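Long-range contact in ditrans,polycis-undecaprenyl-diphosphate synthase ((2E,6E)-farnesyl-diphosphate specific) (Acinetobacter baumannii, PDB 6ACS), which probably condenses isopentenyl diphosphate units sequentially onto farnesyl diphosphate to make undecaprenyl diphosphate, the lipid carrier precursor for bacterial cell-wall synthesis: residues 98-103 against 118-123. Numbering follows the deposited sequence. Where two conformers were deposited one is given.
Sequences ALRFIG and DAEQQT
Strand 98-102 and helix 118-123 run nearly antiparallel, their axes at 152° and 6.7 Å apart at closest approach, with Ala98 beside Thr123. The strand lies at an edge of the parallel sheet within the chain: Ala98, Arg100 and Ile102 bond through their backbones to strand 129-134, while the N-H groups of Leu99 and Phe101 turn to the helix. Leu99 N donates to Thr123 OG1 at 2.8 Å, an almost straight bond (167°). Thr123 OG1 in turn donates to Ala119 O at 2.7 Å, reaching this carbonyl from the face opposite Thr123 N. Glu120 stretches along the strand, chi2 179°, and its OE2 accepts from Phe101 N at 3.0 Å on the anti lone pair. Between the Leu99 and Phe101 N-H bonds, a water donates to both Leu99 O and Glu120 O. Arg105 forms a salt bridge with Glu120 OE2, whereas Arg100 makes one with Asp177. On the side facing helix 71-95, Ala119 CB packs against Leu99 CD2 at 3.7 Å in the conformer given and meets the edge of the Phe101 ring in its plane; Ile85 touches both Ala119 and Phe101. Within this beta-alpha-beta unit, two helix side chains thus accept the outward N-H groups of Leu99 and Phe101, water and Arg105 serve the carbonyls of these residues, and the positive charge of Arg105 probably stabilises the Glu120 carboxylate.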
# COMPACT_ATOMS: atom_id res chain seq x y z
N ALA B 98 17.83 11.02 14.99
CA ALA B 98 18.43 11.30 13.69
C ALA B 98 17.36 11.81 12.74
O ALA B 98 16.29 11.21 12.63
CB ALA B 98 19.08 10.03 13.12
N LEU B 99 17.66 12.91 12.05
CA LEU B 99 16.74 13.48 11.08
C LEU B 99 17.06 12.97 9.68
O LEU B 99 18.22 12.90 9.28
CB LEU B 99 16.83 15.01 11.11
CG LEU B 99 15.75 15.83 10.43
CD1 LEU B 99 14.37 15.37 10.88
CD2 LEU B 99 15.96 17.30 10.76
N ARG B 100 16.00 12.64 8.93
CA ARG B 100 16.14 12.16 7.56
C ARG B 100 15.05 12.80 6.71
O ARG B 100 13.99 13.19 7.22
CB ARG B 100 16.04 10.63 7.52
CG ARG B 100 16.39 10.02 6.19
CD ARG B 100 16.25 8.49 6.19
NE ARG B 100 17.14 7.83 7.14
CZ ARG B 100 17.45 6.53 7.09
NH1 ARG B 100 16.94 5.77 6.13
NH2 ARG B 100 18.26 6.01 8.00
N PHE B 101 15.32 12.94 5.41
CA PHE B 101 14.33 13.47 4.49
C PHE B 101 14.18 12.50 3.33
O PHE B 101 15.16 11.92 2.87
CB PHE B 101 14.74 14.86 3.98
CG PHE B 101 14.96 15.83 5.09
CD1 PHE B 101 16.21 15.96 5.67
CD2 PHE B 101 13.89 16.57 5.60
CE1 PHE B 101 16.42 16.85 6.72
CE2 PHE B 101 14.09 17.46 6.66
CZ PHE B 101 15.35 17.59 7.22
N ILE B 102 12.93 12.28 2.90
CA ILE B 102 12.69 11.47 1.71
C ILE B 102 11.88 12.28 0.72
O ILE B 102 11.14 13.20 1.10
CB ILE B 102 11.98 10.13 2.01
CG1 ILE B 102 10.66 10.41 2.72
CG2 ILE B 102 12.91 9.20 2.82
CD1 ILE B 102 9.87 9.13 3.05
N GLY B 103 12.03 11.94 -0.55
CA GLY B 103 11.35 12.65 -1.62
C GLY B 103 12.32 13.13 -2.67
O GLY B 103 13.53 12.96 -2.58
N ASP B 118 22.71 19.20 5.75
CA ASP B 118 23.33 19.60 7.01
C ASP B 118 22.60 18.99 8.21
O ASP B 118 23.24 18.53 9.15
CB ASP B 118 23.35 21.12 7.12
CG ASP B 118 24.22 21.78 6.05
OD1 ASP B 118 25.05 21.08 5.43
OD2 ASP B 118 24.07 23.00 5.84
N ALA B 119 21.27 18.98 8.18
CA ALA B 119 20.51 18.39 9.29
C ALA B 119 20.77 16.90 9.40
O ALA B 119 20.95 16.36 10.51
CB ALA B 119 19.02 18.66 9.11
N GLU B 120 20.80 16.20 8.26
CA GLU B 120 21.06 14.76 8.31
C GLU B 120 22.45 14.48 8.87
O GLU B 120 22.60 13.62 9.74
CB GLU B 120 20.90 14.14 6.92
CG GLU B 120 19.46 14.09 6.44
CD GLU B 120 19.33 13.49 5.05
OE1 GLU B 120 20.32 13.55 4.29
OE2 GLU B 120 18.24 12.96 4.72
N GLN B 121 23.47 15.23 8.42
CA GLN B 121 24.82 14.98 8.91
C GLN B 121 24.97 15.37 10.37
O GLN B 121 25.67 14.69 11.13
CB GLN B 121 25.85 15.74 8.06
CG GLN B 121 25.97 15.24 6.63
CD GLN B 121 26.72 16.22 5.74
OE1 GLN B 121 27.24 17.24 6.21
NE2 GLN B 121 26.79 15.91 4.44
N GLN B 122 24.32 16.46 10.80
CA GLN B 122 24.44 16.90 12.18
C GLN B 122 23.78 15.92 13.14
O GLN B 122 24.18 15.84 14.30
CB GLN B 122 23.82 18.28 12.36
CG GLN B 122 24.63 19.45 11.81
CD GLN B 122 24.11 20.78 12.31
OE1 GLN B 122 23.94 20.98 13.51
NE2 GLN B 122 23.85 21.70 11.39
N THR B 123 22.76 15.19 12.68
CA THR B 123 22.04 14.27 13.56
C THR B 123 22.34 12.80 13.30
O THR B 123 21.75 11.93 13.96
CB THR B 123 20.53 14.52 13.45
OG1 THR B 123 20.11 14.28 12.10
CG2 THR B 123 20.20 15.98 13.83
O HOH W 1 20.46 11.67 10.03